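Local structure of DNA polymerase III, beta subunit (Thermotoga maritima, 1VPK) at residues I225-R228 with R233-L236; S135-E140 with E199-L204; T143-E148 with E193-E198. The protein probably tethers DNA polymerases and other proteins to DNA and makes them processive, forming a ring-shaped head-to-tail homodimer around the duplex. All coordinates share one frame; numbering follows the deposited sequence.

Contact 1: I225-R228 with R233-L236; sequences ITVR and RVSL
The carbonyl oxygen of R228 is gripped twice by the facing strand: S235 N donates to R228 O at 2.9 Å, and V234 CA brings a C-H to the same oxygen at 3.1 Å. This is the body of a beta hairpin made by strands 224-229 and 233-237; segments 225-228 and 233-236 run antiparallel, 170° between their directions. R228 and S235 form the hydrogen-bonded pair, so the return bond, R228 N to S235 O, is also 2.9 Å and fairly straight at 162°; both donors lie in the plane of the carbonyl they address. S235 O gains a second contact from V227 CA at 3.3 Å. Next along, V227 and L236 make the non-hydrogen-bonded pair.

On the R228 side of the sheet the arginine chain leaves extended, CG anti to the backbone N, then bends at chi3 (58°), which carries the guanidinium over S235 with CB beneath one face. R228 NH2 is 3.8 Å from S235 OG, but each has its bond with A133: the NH2 group gives to A133 O, and S235 OG pairs with A133 N. A133, in the loop that leads into strand 137-142, is thus bonded to both strands of the hairpin.

The other face is apolar and buried, and helix 143-153 covers part of it, with L146 lying on I225. V227 turns its two methyls to different partners, CG1 to V234 and CG2 to L236. L236 CD1 touches both neighbours on the opposing strand, V227 CG2 at 3.7 Å and I225 CD1 at 3.8 Å.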
loop_
_atom_site.group_PDB
_atom_site.type_symbol
_atom_site.label_atom_id
_atom_site.label_comp_id
_atom_site.label_asym_id
_atom_site.label_seq_id
_atom_site.Cartn_x
_atom_site.Cartn_y
_atom_site.Cartn_z
ATOM N N ILE A 225 21.494 23.954 -6.888
ATOM C CA ILE A 225 22.523 22.955 -6.543
ATOM C C ILE A 225 23.641 22.979 -7.604
ATOM O O ILE A 225 23.430 23.436 -8.737
ATOM C CB ILE A 225 21.972 21.518 -6.463
ATOM C CG1 ILE A 225 21.353 21.063 -7.783
ATOM C CG2 ILE A 225 20.979 21.373 -5.328
ATOM C CD1 ILE A 225 22.365 20.431 -8.731
ATOM N N THR A 226 24.819 22.479 -7.234
ATOM C CA THR A 226 25.969 22.455 -8.141
ATOM C C THR A 226 26.295 21.049 -8.608
ATOM O O THR A 226 26.295 20.117 -7.820
ATOM C CB THR A 226 27.239 23.013 -7.455
ATOM O OG1 THR A 226 26.983 24.347 -7.014
ATOM C CG2 THR A 226 28.407 23.018 -8.422
ATOM N N VAL A 227 26.626 20.932 -9.898
ATOM C CA VAL A 227 27.007 19.660 -10.518
ATOM C C VAL A 227 28.373 19.842 -11.121
ATOM O O VAL A 227 28.594 20.822 -11.791
ATOM C CB VAL A 227 26.051 19.295 -11.646
ATOM C CG1 VAL A 227 26.535 18.045 -12.409
ATOM C CG2 VAL A 227 24.603 19.117 -11.071
ATOM N N ARG A 228 29.269 18.906 -10.894
ATOM C CA ARG A 228 30.612 18.914 -11.510
ATOM C C ARG A 228 30.966 17.536 -12.047
ATOM O O ARG A 228 30.759 16.506 -11.369
ATOM C CB ARG A 228 31.694 19.345 -10.517
ATOM C CG ARG A 228 33.077 19.620 -11.180
ATOM C CD ARG A 228 34.064 20.276 -10.188
ATOM N NE ARG A 228 34.261 19.442 -9.005
ATOM C CZ ARG A 228 33.639 19.595 -7.830
ATOM N NH1 ARG A 228 32.730 20.553 -7.639
ATOM N NH2 ARG A 228 33.895 18.742 -6.832
ATOM N N ARG A 233 33.840 10.949 -12.496
ATOM C CA ARG A 233 32.870 11.110 -11.453
ATOM C C ARG A 233 32.104 12.406 -11.575
ATOM O O ARG A 233 32.617 13.393 -12.106
ATOM C CB ARG A 233 33.601 11.104 -10.109
ATOM C CG ARG A 233 34.353 9.821 -9.870
ATOM C CD ARG A 233 34.370 9.509 -8.420
ATOM N NE ARG A 233 35.302 10.367 -7.719
ATOM C CZ ARG A 233 35.489 10.329 -6.397
ATOM N NH1 ARG A 233 34.784 9.501 -5.615
ATOM N NH2 ARG A 233 36.378 11.150 -5.845
ATOM N N VAL A 234 30.891 12.393 -11.054
ATOM C CA VAL A 234 30.022 13.559 -10.985
ATOM C C VAL A 234 29.733 13.807 -9.483
ATOM O O VAL A 234 29.283 12.888 -8.765
ATOM C CB VAL A 234 28.710 13.280 -11.717
ATOM C CG1 VAL A 234 27.700 14.463 -11.598
ATOM C CG2 VAL A 234 28.980 12.979 -13.177
ATOM N N SER A 235 29.994 15.036 -9.037
ATOM C CA SER A 235 29.603 15.514 -7.734
ATOM C C SER A 235 28.348 16.334 -7.914
ATOM O O SER A 235 28.272 17.155 -8.825
ATOM C CB SER A 235 30.689 16.391 -7.097
ATOM O OG SER A 235 31.801 15.611 -6.639
ATOM N N LEU A 236 27.386 16.102 -7.036
ATOM C CA LEU A 236 26.214 16.918 -6.872
ATOM C C LEU A 236 26.276 17.448 -5.439
ATOM O O LEU A 236 26.240 16.662 -4.482
ATOM C CB LEU A 236 24.972 16.063 -7.058
ATOM C CG LEU A 236 23.641 16.776 -7.237
ATOM C CD1 LEU A 236 23.220 16.685 -8.708
ATOM C CD2 LEU A 236 22.587 16.141 -6.382
#

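Contact 2: S135-E140 with E199-L204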
loop_
_atom_site.group_PDB
_atom_site.type_symbol
_atom_site.label_atom_id
_atom_site.label_comp_id
_atom_site.label_asym_id
_atom_site.label_seq_id
_atom_site.Cartn_x
_atom_site.Cartn_y
_atom_site.Cartn_z
ATOM N N SER A 135 38.358 18.906 -10.806
ATOM C CA SER A 135 37.990 19.962 -11.737
ATOM C C SER A 135 37.558 19.356 -13.046
ATOM O O SER A 135 38.122 18.356 -13.498
ATOM C CB SER A 135 39.178 20.865 -12.014
ATOM O OG SER A 135 40.220 20.077 -12.544
ATOM N N GLY A 136 36.572 19.979 -13.668
ATOM C CA GLY A 136 36.128 19.533 -14.971
ATOM C C GLY A 136 35.113 20.478 -15.534
ATOM O O GLY A 136 35.429 21.607 -15.831
ATOM N N ILE A 137 33.899 20.005 -15.712
ATOM C CA ILE A 137 32.790 20.792 -16.255
ATOM C C ILE A 137 31.866 21.017 -15.064
ATOM O O ILE A 137 31.636 20.094 -14.284
ATOM C CB ILE A 137 32.142 19.971 -17.402
ATOM C CG1 ILE A 137 32.925 20.207 -18.683
ATOM C CG2 ILE A 137 30.648 20.250 -17.584
ATOM C CD1 ILE A 137 33.466 18.920 -19.306
ATOM N N THR A 138 31.414 22.246 -14.875
ATOM C CA THR A 138 30.538 22.572 -13.757
ATOM C C THR A 138 29.395 23.523 -14.143
ATOM O O THR A 138 29.527 24.357 -15.077
ATOM C CB THR A 138 31.348 23.102 -12.518
ATOM O OG1 THR A 138 30.477 23.232 -11.399
ATOM C CG2 THR A 138 31.976 24.408 -12.782
ATOM N N PHE A 139 28.255 23.347 -13.475
ATOM C CA PHE A 139 27.120 24.256 -13.624
ATOM C C PHE A 139 26.237 24.261 -12.390
ATOM O O PHE A 139 26.237 23.323 -11.607
ATOM C CB PHE A 139 26.307 23.929 -14.888
ATOM C CG PHE A 139 25.742 22.544 -14.893
ATOM C CD1 PHE A 139 26.492 21.480 -15.366
ATOM C CD2 PHE A 139 24.443 22.300 -14.415
ATOM C CE1 PHE A 139 25.980 20.184 -15.346
ATOM C CE2 PHE A 139 23.921 20.994 -14.386
ATOM C CZ PHE A 139 24.692 19.944 -14.855
ATOM N N GLU A 140 25.526 25.351 -12.192
ATOM C CA GLU A 140 24.489 25.409 -11.177
ATOM C C GLU A 140 23.133 25.151 -11.835
ATOM O O GLU A 140 22.927 25.546 -12.977
ATOM C CB GLU A 140 24.483 26.783 -10.490
ATOM C CG GLU A 140 25.508 26.885 -9.352
ATOM C CD GLU A 140 25.199 27.999 -8.358
ATOM O OE1 GLU A 140 24.726 29.098 -8.759
ATOM O OE2 GLU A 140 25.458 27.783 -7.156
ATOM N N GLU A 199 29.806 24.531 -20.970
ATOM C CA GLU A 199 30.495 23.533 -21.817
ATOM C C GLU A 199 29.657 22.325 -22.158
ATOM O O GLU A 199 28.723 21.985 -21.439
ATOM C CB GLU A 199 31.763 23.042 -21.115
ATOM C CG GLU A 199 32.754 24.148 -20.731
ATOM C CD GLU A 199 33.399 24.809 -21.920
ATOM O OE1 GLU A 199 33.395 24.193 -23.009
ATOM O OE2 GLU A 199 33.933 25.948 -21.773
ATOM N N GLU A 200 30.031 21.648 -23.226
ATOM C CA GLU A 200 29.407 20.401 -23.596
ATOM C C GLU A 200 29.991 19.219 -22.904
ATOM O O GLU A 200 31.185 19.161 -22.671
ATOM C CB GLU A 200 29.559 20.116 -25.059
ATOM C CG GLU A 200 28.577 20.852 -25.815
ATOM C CD GLU A 200 28.656 20.470 -27.244
ATOM O OE1 GLU A 200 28.990 19.276 -27.490
ATOM O OE2 GLU A 200 28.366 21.361 -28.061
ATOM N N ALA A 201 29.122 18.254 -22.638
ATOM C CA ALA A 201 29.474 17.047 -21.901
ATOM C C ALA A 201 28.317 16.091 -21.890
ATOM O O ALA A 201 27.162 16.500 -22.047
ATOM C CB ALA A 201 29.879 17.390 -20.462
ATOM N N SER A 202 28.616 14.810 -21.685
ATOM C CA SER A 202 27.575 13.798 -21.448
ATOM C C SER A 202 28.142 12.631 -20.631
ATOM O O SER A 202 29.353 12.392 -20.640
ATOM C CB SER A 202 26.984 13.310 -22.782
ATOM O OG SER A 202 27.933 12.513 -23.459
ATOM N N PHE A 203 27.257 11.952 -19.888
ATOM C CA PHE A 203 27.623 10.846 -19.028
ATOM C C PHE A 203 26.359 10.060 -18.621
ATOM O O PHE A 203 25.252 10.590 -18.610
ATOM C CB PHE A 203 28.351 11.358 -17.785
ATOM C CG PHE A 203 27.647 12.497 -17.063
ATOM C CD1 PHE A 203 26.659 12.232 -16.101
ATOM C CD2 PHE A 203 28.006 13.831 -17.331
ATOM C CE1 PHE A 203 26.019 13.265 -15.438
ATOM C CE2 PHE A 203 27.387 14.877 -16.657
ATOM C CZ PHE A 203 26.388 14.610 -15.727
ATOM N N LEU A 204 26.556 8.800 -18.256
ATOM C CA LEU A 204 25.486 7.956 -17.748
ATOM C C LEU A 204 25.679 7.764 -16.238
ATOM O O LEU A 204 26.758 7.407 -15.788
ATOM C CB LEU A 204 25.545 6.619 -18.457
ATOM C CG LEU A 204 24.515 5.548 -18.103
ATOM C CD1 LEU A 204 23.113 5.942 -18.384
ATOM C CD2 LEU A 204 24.863 4.247 -18.812
HETATM O O HOH W 1 29.883 23.576 -18.293
#
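I137 carries nearly all of this contact: its CG1 meets E199 while CG2 and CD1 share A201. I137 CG1 comes within 3.9 Å of E199 CB, the two side chains crossing at about a right angle. With chi1 at -84°, CG1 stands beside the backbone N and CG2 beside the carbonyl carbon, and the two methyls straddle the alanine methyl: I137 CD1 and CG2 are each 4.1 Å from A201 CB. I137 CD1 also lies near the backbone carbonyl of E200.

Strands 137-142 and 201-206 are the outermost strands, within this chain, of two different antiparallel sheets, each running on into a neighbouring domain, so what meets here is side chain on side chain, without backbone pairing. Deeper between the sheets F139 packs on L173, and F203 stacks with W171.

Toward solvent the packing gives way. E199 offers only its first methylene; the chain bends at chi2 (-68°) and takes the carboxylate away from I137. A water bridges the two backbones here, accepting from E199 N at 2.8 Å and giving a weak bond to T138 O at 3.3 Å.

Contact 3: T143-E148 with E193-E198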
loop_
_atom_site.group_PDB
_atom_site.type_symbol
_atom_site.label_atom_id
_atom_site.label_comp_id
_atom_site.label_asym_id
_atom_site.label_seq_id
_atom_site.Cartn_x
_atom_site.Cartn_y
_atom_site.Cartn_z
ATOM N N THR A 143 17.065 23.853 -8.075
ATOM C CA THR A 143 16.840 22.581 -7.436
ATOM C C THR A 143 15.529 21.945 -7.874
ATOM O O THR A 143 15.512 20.788 -8.272
ATOM C CB THR A 143 16.854 22.792 -5.925
ATOM O OG1 THR A 143 18.040 23.523 -5.595
ATOM C CG2 THR A 143 16.857 21.512 -5.201
ATOM N N SER A 144 14.454 22.733 -7.821
ATOM C CA SER A 144 13.103 22.311 -8.203
ATOM C C SER A 144 13.028 21.907 -9.681
ATOM O O SER A 144 12.358 20.953 -10.032
ATOM C CB SER A 144 12.106 23.458 -7.966
ATOM O OG SER A 144 12.393 24.139 -6.742
ATOM N N LEU A 145 13.705 22.652 -10.545
ATOM C CA LEU A 145 13.742 22.315 -11.967
ATOM C C LEU A 145 14.382 20.960 -12.211
ATOM O O LEU A 145 13.883 20.140 -12.966
ATOM C CB LEU A 145 14.561 23.363 -12.716
ATOM C CG LEU A 145 14.531 23.280 -14.244
ATOM C CD1 LEU A 145 13.116 23.545 -14.720
ATOM C CD2 LEU A 145 15.455 24.334 -14.819
ATOM N N LEU A 146 15.535 20.741 -11.605
ATOM C CA LEU A 146 16.233 19.470 -11.797
ATOM C C LEU A 146 15.427 18.304 -11.212
ATOM O O LEU A 146 15.354 17.256 -11.814
ATOM C CB LEU A 146 17.619 19.523 -11.194
ATOM C CG LEU A 146 18.462 18.255 -11.401
ATOM C CD1 LEU A 146 18.714 17.984 -12.872
ATOM C CD2 LEU A 146 19.780 18.385 -10.608
ATOM N N GLU A 147 14.799 18.512 -10.057
ATOM C CA GLU A 147 13.921 17.498 -9.462
ATOM C C GLU A 147 12.842 17.053 -10.416
ATOM O O GLU A 147 12.636 15.867 -10.619
ATOM C CB GLU A 147 13.238 18.016 -8.190
ATOM C CG GLU A 147 12.600 16.899 -7.358
ATOM C CD GLU A 147 11.100 16.633 -7.648
ATOM O OE1 GLU A 147 10.395 17.497 -8.232
ATOM O OE2 GLU A 147 10.592 15.547 -7.246
ATOM N N GLU A 148 12.148 18.041 -10.983
ATOM C CA GLU A 148 11.106 17.829 -11.992
ATOM C C GLU A 148 11.596 17.079 -13.229
ATOM O O GLU A 148 10.952 16.128 -13.690
ATOM C CB GLU A 148 10.483 19.186 -12.365
ATOM C CG GLU A 148 9.603 19.197 -13.599
ATOM C CD GLU A 148 8.916 20.581 -13.823
ATOM O OE1 GLU A 148 9.422 21.601 -13.267
ATOM O OE2 GLU A 148 7.874 20.631 -14.536
ATOM N N GLU A 193 15.720 21.226 -20.639
ATOM C CA GLU A 193 15.414 22.569 -20.145
ATOM C C GLU A 193 16.609 23.477 -20.326
ATOM O O GLU A 193 17.782 23.069 -20.165
ATOM C CB GLU A 193 15.097 22.538 -18.638
ATOM C CG GLU A 193 13.814 21.795 -18.256
ATOM C CD GLU A 193 12.585 22.614 -18.469
ATOM O OE1 GLU A 193 12.718 23.790 -18.845
ATOM O OE2 GLU A 193 11.476 22.079 -18.251
ATOM N N GLN A 194 16.288 24.730 -20.562
ATOM C CA GLN A 194 17.267 25.773 -20.580
ATOM C C GLN A 194 17.788 25.990 -19.175
ATOM O O GLN A 194 17.024 26.041 -18.199
ATOM C CB GLN A 194 16.653 27.055 -21.133
ATOM C CG GLN A 194 17.700 28.120 -21.326
ATOM C CD GLN A 194 17.244 29.311 -22.084
ATOM O OE1 GLN A 194 16.361 29.239 -22.962
ATOM N NE2 GLN A 194 17.880 30.442 -21.790
ATOM N N ILE A 195 19.109 26.060 -19.067
ATOM C CA ILE A 195 19.782 26.334 -17.801
ATOM C C ILE A 195 20.942 27.272 -18.139
ATOM O O ILE A 195 21.081 27.673 -19.302
ATOM C CB ILE A 195 20.299 25.074 -17.135
ATOM C CG1 ILE A 195 21.366 24.367 -17.991
ATOM C CG2 ILE A 195 19.126 24.110 -16.789
ATOM C CD1 ILE A 195 22.111 23.332 -17.201
ATOM N N GLU A 196 21.739 27.642 -17.132
ATOM C CA GLU A 196 23.013 28.314 -17.362
ATOM C C GLU A 196 24.132 27.244 -17.320
ATOM O O GLU A 196 24.372 26.587 -16.268
ATOM C CB GLU A 196 23.241 29.469 -16.360
ATOM C CG GLU A 196 22.090 30.523 -16.300
ATOM C CD GLU A 196 22.520 31.919 -15.733
ATOM O OE1 GLU A 196 22.320 32.168 -14.511
ATOM O OE2 GLU A 196 23.053 32.775 -16.500
ATOM N N ASN A 197 24.769 27.040 -18.480
ATOM C CA ASN A 197 25.893 26.106 -18.630
ATOM C C ASN A 197 26.816 26.473 -19.789
ATOM O O ASN A 197 26.347 26.768 -20.899
ATOM C CB ASN A 197 25.402 24.675 -18.812
ATOM C CG ASN A 197 26.548 23.666 -18.913
ATOM O OD1 ASN A 197 27.346 23.472 -17.964
ATOM N ND2 ASN A 197 26.631 23.012 -20.063
ATOM N N GLU A 198 28.130 26.452 -19.518
ATOM C CA GLU A 198 29.123 26.860 -20.497
ATOM C C GLU A 198 29.499 25.727 -21.464
ATOM O O GLU A 198 29.511 25.937 -22.652
ATOM C CB GLU A 198 30.374 27.429 -19.804
ATOM C CG GLU A 198 31.190 28.371 -20.672
#
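L145 reaches from the first turn of helix 143-153 with its two methyls spread over E193 and the two residues that follow it. Its CG is anti to the backbone N (chi1 -171°), and with chi2 near 64° CD1 and CD2 diverge onto separate targets. L145 CD1 sits over the flat face of the E193 carboxylate, 3.9 Å above E193 CD and 4.2 Å from each of its oxygens OE1 and OE2. L145 CD2 goes the other way along the chain, 4.1 Å from the Q194 carbonyl O and 4.2 Å from I195 CG2.

E193 CG lies beside its backbone N and the chain bends at chi2 (-80°), which turns a face of the carboxylate to the leucine. The rotation of the carboxylate is steadied by Y368, whose hydroxyl bonds OE2 from the neighbouring strand 368-372. I195 holds CG1 between its backbone N and carbonyl carbon, which puts CG2 within reach of the leucine while the side chain packs further on F139, V141 and L173.

The contact thus lays the first turn of the helix, where D142 OD1 accepts from L145 N, against E193 of strand 187-194 and the residues after it, at the surface of the central domain. Cutting L145 back to an alanine would probably leave the face of the E193 carboxylate and the I195 CG2 methyl without their leucine cover.

All of the touching is van der Waals, and the hydrogen bond of E193 OE2 is made outside the contact, with Y368 OH. E148 OE2 stands 5.4 Å from E193 OE2, a like-charge neighbour that might slightly raise the proton affinity of either acid, though the long, weak ion pair of E148 with K152 and the Y368 bond to E193 would probably offset this.

Overall arrangement
All three contacts belong to the middle of the chain and cluster on the same side of its centre: contacts 1 and 2 lie about 8 Å apart between centres, and contact 3 about 13 Å from each. Along the sequence contact 3 is nested inside the loop closed by contact 2, and contact 1 follows. Strands 137-142 and 224-229 are sheet neighbours, so contacts 1 and 2 meet directly, V227 N probably hydrogen-bonded to F139 O. Helix 143-153 continues from strand 137-142 and sets L146 on I225, joining contacts 3 and 1. F139 against I195 joins contacts 2 and 3. Together they join two sheets and a helix in the central domain of a DNA-encircling ring protein.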